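Local coordinates for protein mitochondrial edited mRNA stability factor 1 (PDB 6NL1) that probably processes the 5' ends of mitochondrial mRNAs in trypanosomes with a Nudix-type domain and, as its name implies, supports the stability of edited mRNAs, at residues A[80-84]-A[187-191]; A[111-115]-A[193-198]; A[120-125]-A[243-247]. One frame throughout, in Å; residues are numbered along the deposited sequence.

Interaction 1: A[80-84]-A[187-191]; sequences TIQLE and HKLME
Ile81 and Glu191 join the first modelled residues of the chain to helix 180-193, in a two-layer alpha/beta unit where an antiparallel four-stranded sheet carries helices on one side. The segment 80-84 is extended and leads into the edge strand 84-86, while 187-191 is a stretch of the helix, so the contact is a loop laid against a helix flank. Its one direct hydrogen bond runs from Ile81 N to Glu191 OE1 at 3.0 Å and is nearly straight, with an N-H...O angle of 172°. The amide meets the carboxylate oxygen on its anti side, 17° out of the carboxylate plane.

Next to this bond Ile81 and Glu191 run alongside with reversed directions, each side chain pointing toward the other's backbone. Ile81 holds CG1 beside its backbone N (chi1 -74°), and with chi2 extended the branch ends at CD1, which lies 3.5 Å from Met190 CB and 3.8 Å from Glu191 CG. Ile81 thus crosses Met190 at about a right angle and is buried against the helix. Two residues on from Ile81, Leu83 CD1 packs at 4.0 Å from His187 CB.

The second shell continues these contacts into the sheet. Trp104 of strand 100-107 touches Ile81, Leu83 and Met190 alike, and Leu176 of strand 171-178 touches Leu83 and Met190. A backbone bond between Glu84 and Lys103 starts the strand pairing that anchors the loop's far end. On the helix, Glu191 extends beyond CG, and its second oxygen has a partner one turn back: a salt bridge, whose hydrogen bond is weak, joins Lys188 NZ to Glu191 OE2 at 3.4 Å.

Interaction 2: A[111-115]-A[193-198]; sequences ARKVS and AIQQDP
Lys113 reaches across to the loop after helix 180-193, joining an antiparallel-sheet alpha/beta unit to the Nudix part of the chain. Segment 111-115 lies between helix 108-111 and helix 120-129, and segment 193-198 passes from that unit into strand 200-207 of the mixed sheet. The lysine's CG stands anti to the carbonyl carbon (chi1 -63°), and the remaining three torsions are all close to 180°, making the side chain a straight rod. Nearest its root the chain lies roughly perpendicular to the Pro198 side chain, with Lys113 CG 4.0 Å from Pro198 CD. Further out, Lys113 CD passes 3.7 Å from Ile194 CA. At the tip, NZ gives a hydrogen bond of 3.3 Å to Ile194 O, approaching from above the carbonyl plane, 46° out of it. Asp197 OD1 is 4.8 Å from Lys113 NZ, too far for a salt bridge, though its charge may help to stabilise the ammonium group.

Beside the lysine, the Val114 and Ile194 side chains make a loose apolar contact, CG1 to CG2, and Trp104 touches both. Within 111-115, Ala111 O accepts from Val114 N and Ser115 OG on opposite faces of its plane. Arg112 touches Val288, which contacts GDP in another structure of this protein, so the junction lies next to the nucleotide site. A water donates to Pro198 O at 2.9 Å and, weakly, to Arg112 O.

Interaction 3: A[120-125]-A[243-247]; sequences EWAAEL and WTLLY
Glu124 and Leu246 meet where helix 120-129 packs against a loop of the Nudix domain, the segment 243-247 that runs from strand 235-238 towards helix 250-262. From CB, Glu124 sets CG anti to its own backbone N (chi1 -174°) and stays extended, carrying CD to 3.7 Å from Leu246 CG. Of the two oxygens, OE1 accepts from Leu246 N at 3.0 Å through its syn lone pair, with an almost linear N-H...O angle of 177°, and takes a further hydrogen from a water. Glu124 OE1 also lies 3.3 Å from Leu246 CG. OE2 receives a second water that also donates to Leu246 O, and is held by a salt bridge to Arg128. The carboxylate therefore grips both the amide and, through water, the carbonyl of Leu246, which probably fixes its rotation.

One turn back, Trp121 donates its indole N-H, NE1 lying 2.7 Å from Thr244 O. The carbonyl oxygen lies in the plane of the ring, and the N-H points almost straight down the C=O bond. Trp243 turns an edge to the face of Trp121 in an offset edge-to-face pair, the planes 78° apart. Its own six-membered ring is covered on one face by Glu120 CG, a CH-pi contact with CG 3.4 Å from the ring centroid. The bend of Glu120 at chi2 leads the carboxylate away from the ring, towards Tyr200 OH and Met118 N.

Trp121 also touches Val288, a residue that contacts GDP in a complex of this protein, so the helix lies beside the nucleotide site. The water on Glu124 OE1 completes a three-way bridge: it donates to Glu120 O at 2.9 Å and accepts from Trp243 NE1.

Overall arrangement
From the N terminus, residues 80-84 meet helix 180-193, and interaction 1 closes a loop of 102 residues. Interaction 2 starts within that loop, at 111-115, and ends beyond it at 193-198; interaction 3 starts later still, at 120-125, and ends at 243-247. Each pair of loops therefore crosses, with none enclosed by another. Interactions 1 and 2 meet through Met190 with Val114 and Ile81 with Ile194, interactions 1 and 3 through Leu189 with Leu125, and interactions 2 and 3 through Gln196 OE1 and Tyr247 N. Together they tie the four-stranded sheet and its helices to the loop 243-247 of the Nudix domain.

Interaction 1: A[80-84]-A[187-191]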
loop_
_atom_site.group_PDB
_atom_site.type_symbol
_atom_site.label_atom_id
_atom_site.label_comp_id
_atom_site.label_asym_id
_atom_site.label_seq_id
_atom_site.Cartn_x
_atom_site.Cartn_y
_atom_site.Cartn_z
ATOM N N THR A 80 2.916 22.707 9.395
ATOM C CA THR A 80 2.072 23.771 8.858
ATOM C C THR A 80 1.943 23.680 7.345
ATOM O O THR A 80 2.936 23.580 6.629
ATOM C CB THR A 80 2.621 25.162 9.195
ATOM O OG1 THR A 80 2.772 25.287 10.611
ATOM C CG2 THR A 80 1.674 26.238 8.702
ATOM N N ILE A 81 0.709 23.722 6.864
ATOM C CA ILE A 81 0.444 23.650 5.441
ATOM C C ILE A 81 -0.127 24.975 4.985
ATOM O O ILE A 81 -1.131 25.444 5.516
ATOM C CB ILE A 81 -0.543 22.503 5.112
ATOM C CG1 ILE A 81 0.169 21.158 5.240
ATOM C CG2 ILE A 81 -1.139 22.672 3.705
ATOM C CD1 ILE A 81 -0.768 19.976 5.358
ATOM N N GLN A 82 0.527 25.584 4.005
ATOM C CA GLN A 82 0.075 26.858 3.468
ATOM C C GLN A 82 -0.722 26.639 2.183
ATOM O O GLN A 82 -0.180 26.184 1.180
ATOM C CB GLN A 82 1.275 27.768 3.198
ATOM C CG GLN A 82 0.912 29.143 2.661
ATOM C CD GLN A 82 2.117 29.889 2.107
ATOM O OE1 GLN A 82 3.048 29.283 1.575
ATOM N NE2 GLN A 82 2.103 31.212 2.236
ATOM N N LEU A 83 -2.008 26.959 2.208
ATOM C CA LEU A 83 -2.826 26.798 1.017
ATOM C C LEU A 83 -2.956 28.120 0.282
ATOM O O LEU A 83 -3.025 29.181 0.902
ATOM C CB LEU A 83 -4.211 26.253 1.368
ATOM C CG LEU A 83 -4.250 24.836 1.937
ATOM C CD1 LEU A 83 -5.699 24.387 2.119
ATOM C CD2 LEU A 83 -3.495 23.875 1.029
ATOM N N GLU A 84 -2.981 28.048 -1.043
ATOM C CA GLU A 84 -3.172 29.230 -1.869
ATOM C C GLU A 84 -4.454 29.068 -2.669
ATOM O O GLU A 84 -4.614 28.092 -3.412
ATOM C CB GLU A 84 -1.973 29.421 -2.799
ATOM C CG GLU A 84 -0.651 29.563 -2.037
ATOM C CD GLU A 84 0.573 29.246 -2.883
ATOM O OE1 GLU A 84 1.077 28.103 -2.797
ATOM O OE2 GLU A 84 1.040 30.144 -3.619
ATOM N N HIS A 187 -7.829 20.560 5.258
ATOM C CA HIS A 187 -6.568 21.204 5.640
ATOM C C HIS A 187 -6.104 20.788 7.046
ATOM O O HIS A 187 -4.941 20.463 7.251
ATOM C CB HIS A 187 -6.728 22.728 5.566
ATOM C CG HIS A 187 -5.618 23.489 6.220
ATOM N ND1 HIS A 187 -4.393 23.692 5.616
ATOM C CD2 HIS A 187 -5.541 24.099 7.427
ATOM C CE1 HIS A 187 -3.617 24.393 6.420
ATOM N NE2 HIS A 187 -4.290 24.652 7.528
ATOM N N LYS A 188 -7.026 20.791 8.006
ATOM C CA LYS A 188 -6.711 20.389 9.377
ATOM C C LYS A 188 -6.260 18.931 9.444
ATOM O O LYS A 188 -5.310 18.593 10.151
ATOM C CB LYS A 188 -7.926 20.601 10.289
ATOM C CG LYS A 188 -7.790 21.765 11.249
ATOM C CD LYS A 188 -7.154 22.967 10.559
ATOM C CE LYS A 188 -6.645 23.985 11.573
ATOM N NZ LYS A 188 -5.420 24.694 11.098
ATOM N N LEU A 189 -6.951 18.069 8.705
ATOM C CA LEU A 189 -6.606 16.655 8.669
ATOM C C LEU A 189 -5.235 16.409 8.033
ATOM O O LEU A 189 -4.517 15.489 8.418
ATOM C CB LEU A 189 -7.690 15.857 7.937
ATOM C CG LEU A 189 -9.028 15.804 8.679
ATOM C CD1 LEU A 189 -10.130 15.269 7.777
ATOM C CD2 LEU A 189 -8.915 14.963 9.950
ATOM N N MET A 190 -4.882 17.223 7.047
ATOM C CA MET A 190 -3.616 17.047 6.350
ATOM C C MET A 190 -2.458 17.420 7.271
ATOM O O MET A 190 -1.423 16.745 7.286
ATOM C CB MET A 190 -3.597 17.884 5.066
ATOM C CG MET A 190 -4.597 17.385 4.018
ATOM S SD MET A 190 -4.931 18.585 2.719
ATOM C CE MET A 190 -3.316 18.716 1.947
ATOM N N GLU A 191 -2.641 18.484 8.052
ATOM C CA GLU A 191 -1.612 18.894 9.004
ATOM C C GLU A 191 -1.360 17.802 10.029
ATOM O O GLU A 191 -0.216 17.546 10.389
ATOM C CB GLU A 191 -1.966 20.216 9.674
ATOM C CG GLU A 191 -1.910 21.386 8.717
ATOM C CD GLU A 191 -2.037 22.720 9.409
ATOM O OE1 GLU A 191 -1.511 23.716 8.862
ATOM O OE2 GLU A 191 -2.672 22.781 10.486
#

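Interaction 2: A[111-115]-A[193-198]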
loop_
_atom_site.group_PDB
_atom_site.type_symbol
_atom_site.label_atom_id
_atom_site.label_comp_id
_atom_site.label_asym_id
_atom_site.label_seq_id
_atom_site.Cartn_x
_atom_site.Cartn_y
_atom_site.Cartn_z
ATOM N N ALA A 111 3.646 15.187 0.519
ATOM C CA ALA A 111 2.471 14.949 -0.317
ATOM C C ALA A 111 2.037 13.489 -0.292
ATOM O O ALA A 111 0.842 13.190 -0.338
ATOM C CB ALA A 111 2.719 15.403 -1.749
ATOM N N ARG A 112 2.995 12.571 -0.203
ATOM C CA ARG A 112 2.628 11.166 -0.193
ATOM C C ARG A 112 1.789 10.808 1.039
ATOM O O ARG A 112 1.092 9.800 1.039
ATOM C CB ARG A 112 3.858 10.275 -0.279
ATOM C CG ARG A 112 4.619 10.157 1.023
ATOM C CD ARG A 112 5.695 9.106 0.878
ATOM N NE ARG A 112 6.573 9.445 -0.227
ATOM C CZ ARG A 112 7.821 9.872 -0.077
ATOM N NH1 ARG A 112 8.338 9.980 1.143
ATOM N NH2 ARG A 112 8.549 10.177 -1.149
ATOM N N LYS A 113 1.842 11.641 2.074
ATOM C CA LYS A 113 1.119 11.363 3.320
ATOM C C LYS A 113 -0.367 11.679 3.242
ATOM O O LYS A 113 -1.141 11.251 4.095
ATOM C CB LYS A 113 1.760 12.115 4.491
ATOM C CG LYS A 113 3.216 11.670 4.755
ATOM C CD LYS A 113 3.833 12.441 5.920
ATOM C CE LYS A 113 5.229 11.926 6.259
ATOM N NZ LYS A 113 5.783 12.682 7.421
ATOM N N VAL A 114 -0.760 12.437 2.223
ATOM C CA VAL A 114 -2.151 12.819 2.059
ATOM C C VAL A 114 -2.726 12.171 0.812
ATOM O O VAL A 114 -3.856 12.448 0.420
ATOM C CB VAL A 114 -2.323 14.348 1.941
ATOM C CG1 VAL A 114 -1.774 15.032 3.182
ATOM C CG2 VAL A 114 -1.643 14.872 0.684
ATOM N N SER A 115 -1.954 11.298 0.181
ATOM C CA SER A 115 -2.399 10.727 -1.084
ATOM C C SER A 115 -2.348 9.214 -1.052
ATOM O O SER A 115 -3.369 8.565 -0.839
ATOM C CB SER A 115 -1.558 11.274 -2.238
ATOM O OG SER A 115 -0.176 11.172 -1.932
ATOM N N ALA A 193 -1.982 14.608 9.418
ATOM C CA ALA A 193 -1.439 13.488 8.665
ATOM C C ALA A 193 0.070 13.621 8.423
ATOM O O ALA A 193 0.805 12.643 8.544
ATOM C CB ALA A 193 -2.183 13.311 7.343
ATOM N N ILE A 194 0.533 14.818 8.068
ATOM C CA ILE A 194 1.962 14.996 7.794
ATOM C C ILE A 194 2.809 14.930 9.062
ATOM O O ILE A 194 4.035 14.942 8.987
ATOM C CB ILE A 194 2.294 16.312 7.025
ATOM C CG1 ILE A 194 1.986 17.542 7.875
ATOM C CG2 ILE A 194 1.558 16.369 5.708
ATOM C CD1 ILE A 194 2.440 18.848 7.234
ATOM N N GLN A 195 2.151 14.872 10.217
ATOM C CA GLN A 195 2.835 14.668 11.492
ATOM C C GLN A 195 2.792 13.197 11.867
ATOM O O GLN A 195 3.671 12.696 12.560
ATOM C CB GLN A 195 2.203 15.510 12.600
ATOM C CG GLN A 195 2.511 16.997 12.490
ATOM C CD GLN A 195 1.758 17.823 13.515
ATOM O OE1 GLN A 195 0.544 18.014 13.410
ATOM N NE2 GLN A 195 2.476 18.320 14.516
ATOM N N GLN A 196 1.751 12.508 11.427
ATOM C CA GLN A 196 1.731 11.067 11.537
ATOM C C GLN A 196 2.690 10.565 10.468
ATOM O O GLN A 196 3.272 11.345 9.708
ATOM C CB GLN A 196 0.317 10.516 11.310
ATOM C CG GLN A 196 -0.720 10.957 12.343
ATOM C CD GLN A 196 -2.170 10.641 11.928
ATOM O OE1 GLN A 196 -2.429 9.732 11.130
ATOM N NE2 GLN A 196 -3.115 11.402 12.471
ATOM N N ASP A 197 2.867 9.263 10.415
ATOM C CA ASP A 197 3.710 8.651 9.402
ATOM C C ASP A 197 2.876 7.527 8.779
ATOM O O ASP A 197 3.080 6.355 9.092
ATOM C CB ASP A 197 4.976 8.114 10.087
ATOM C CG ASP A 197 5.947 7.430 9.129
ATOM O OD1 ASP A 197 6.221 7.991 8.046
ATOM O OD2 ASP A 197 6.454 6.332 9.478
ATOM N N PRO A 198 1.891 7.885 7.934
ATOM C CA PRO A 198 1.045 6.846 7.331
ATOM C C PRO A 198 1.916 5.914 6.519
ATOM O O PRO A 198 2.787 6.381 5.784
ATOM C CB PRO A 198 0.112 7.633 6.391
ATOM C CG PRO A 198 0.180 9.043 6.860
ATOM C CD PRO A 198 1.569 9.222 7.413
HETATM O O HOH W 1 2.695 8.138 3.430
#

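Interaction 3: A[120-125]-A[243-247]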
loop_
_atom_site.group_PDB
_atom_site.type_symbol
_atom_site.label_atom_id
_atom_site.label_comp_id
_atom_site.label_asym_id
_atom_site.label_seq_id
_atom_site.Cartn_x
_atom_site.Cartn_y
_atom_site.Cartn_z
ATOM N N GLU A 120 -5.048 5.685 -1.067
ATOM C CA GLU A 120 -5.467 5.218 0.245
ATOM C C GLU A 120 -5.868 6.375 1.162
ATOM O O GLU A 120 -6.896 6.311 1.827
ATOM C CB GLU A 120 -4.334 4.413 0.908
ATOM C CG GLU A 120 -4.089 3.060 0.262
ATOM C CD GLU A 120 -3.070 3.097 -0.874
ATOM O OE1 GLU A 120 -2.724 4.194 -1.385
ATOM O OE2 GLU A 120 -2.614 2.003 -1.254
ATOM N N TRP A 121 -5.047 7.423 1.210
ATOM C CA TRP A 121 -5.307 8.542 2.118
ATOM C C TRP A 121 -6.122 9.665 1.478
ATOM O O TRP A 121 -6.938 10.292 2.146
ATOM C CB TRP A 121 -4.007 9.033 2.790
ATOM C CG TRP A 121 -3.445 7.918 3.603
ATOM C CD1 TRP A 121 -3.974 7.403 4.749
ATOM C CD2 TRP A 121 -2.303 7.116 3.292
ATOM N NE1 TRP A 121 -3.223 6.343 5.185
ATOM C CE2 TRP A 121 -2.188 6.144 4.309
ATOM C CE3 TRP A 121 -1.353 7.135 2.261
ATOM C CZ2 TRP A 121 -1.166 5.193 4.324
ATOM C CZ3 TRP A 121 -0.337 6.191 2.278
ATOM C CH2 TRP A 121 -0.253 5.231 3.305
ATOM N N ALA A 122 -5.923 9.890 0.184
ATOM C CA ALA A 122 -6.768 10.819 -0.560
ATOM C C ALA A 122 -8.251 10.438 -0.435
ATOM O O ALA A 122 -9.103 11.293 -0.173
ATOM C CB ALA A 122 -6.341 10.870 -2.031
ATOM N N ALA A 123 -8.550 9.153 -0.616
ATOM C CA ALA A 123 -9.920 8.660 -0.503
ATOM C C ALA A 123 -10.469 8.812 0.914
ATOM O O ALA A 123 -11.650 9.108 1.094
ATOM C CB ALA A 123 -10.025 7.201 -0.964
ATOM N N GLU A 124 -9.625 8.618 1.924
ATOM C CA GLU A 124 -10.093 8.817 3.293
ATOM C C GLU A 124 -10.427 10.288 3.552
ATOM O O GLU A 124 -11.419 10.610 4.209
ATOM C CB GLU A 124 -9.098 8.308 4.344
ATOM C CG GLU A 124 -9.703 8.411 5.739
ATOM C CD GLU A 124 -8.827 7.894 6.866
ATOM O OE1 GLU A 124 -7.687 7.440 6.624
ATOM O OE2 GLU A 124 -9.303 7.954 8.018
ATOM N N LEU A 125 -9.588 11.177 3.035
ATOM C CA LEU A 125 -9.839 12.611 3.143
ATOM C C LEU A 125 -11.151 12.991 2.459
ATOM O O LEU A 125 -11.908 13.818 2.965
ATOM C CB LEU A 125 -8.661 13.404 2.555
ATOM C CG LEU A 125 -7.391 13.340 3.431
ATOM C CD1 LEU A 125 -6.133 13.760 2.683
ATOM C CD2 LEU A 125 -7.565 14.187 4.672
ATOM N N TRP A 243 -2.885 -0.869 5.074
ATOM C CA TRP A 243 -2.315 0.426 5.450
ATOM C C TRP A 243 -2.922 1.008 6.732
ATOM O O TRP A 243 -4.005 0.607 7.165
ATOM C CB TRP A 243 -2.451 1.432 4.300
ATOM C CG TRP A 243 -3.878 1.836 4.014
ATOM C CD1 TRP A 243 -4.585 2.846 4.618
ATOM C CD2 TRP A 243 -4.773 1.231 3.067
ATOM N NE1 TRP A 243 -5.864 2.905 4.096
ATOM C CE2 TRP A 243 -6.003 1.925 3.146
ATOM C CE3 TRP A 243 -4.653 0.177 2.155
ATOM C CZ2 TRP A 243 -7.099 1.598 2.349
ATOM C CZ3 TRP A 243 -5.741 -0.146 1.359
ATOM C CH2 TRP A 243 -6.952 0.556 1.468
ATOM N N THR A 244 -2.212 1.956 7.334
ATOM C CA THR A 244 -2.720 2.691 8.489
ATOM C C THR A 244 -3.746 3.742 8.063
ATOM O O THR A 244 -3.470 4.579 7.207
ATOM C CB THR A 244 -1.588 3.445 9.215
ATOM O OG1 THR A 244 -0.926 4.305 8.280
ATOM C CG2 THR A 244 -0.557 2.473 9.805
ATOM N N LEU A 245 -4.932 3.696 8.662
ATOM C CA LEU A 245 -5.898 4.782 8.536
ATOM C C LEU A 245 -5.350 6.006 9.268
ATOM O O LEU A 245 -4.460 5.886 10.123
ATOM C CB LEU A 245 -7.252 4.370 9.139
ATOM C CG LEU A 245 -7.926 3.140 8.523
ATOM C CD1 LEU A 245 -9.071 2.640 9.390
ATOM C CD2 LEU A 245 -8.416 3.458 7.124
ATOM N N LEU A 246 -5.862 7.184 8.938
ATOM C CA LEU A 246 -5.498 8.378 9.693
ATOM C C LEU A 246 -5.781 8.131 11.178
ATOM O O LEU A 246 -6.818 7.563 11.527
ATOM C CB LEU A 246 -6.284 9.596 9.188
ATOM C CG LEU A 246 -5.995 10.047 7.750
ATOM C CD1 LEU A 246 -6.915 11.178 7.330
ATOM C CD2 LEU A 246 -4.537 10.462 7.603
ATOM N N TYR A 247 -4.839 8.530 12.032
ATOM C CA TYR A 247 -4.967 8.410 13.489
ATOM C C TYR A 247 -4.770 6.987 14.019
ATOM O O TYR A 247 -4.785 6.765 15.228
ATOM C CB TYR A 247 -6.310 8.972 13.984
ATOM C CG TYR A 247 -6.468 10.452 13.728
ATOM C CD1 TYR A 247 -5.811 11.389 14.518
ATOM C CD2 TYR A 247 -7.272 10.913 12.694
ATOM C CE1 TYR A 247 -5.947 12.749 14.281
ATOM C CE2 TYR A 247 -7.417 12.269 12.450
ATOM C CZ TYR A 247 -6.751 13.182 13.245
ATOM O OH TYR A 247 -6.890 14.532 13.012
HETATM O O HOH W 2 -7.139 5.348 4.508
HETATM O O HOH W 3 -9.211 7.280 10.559
#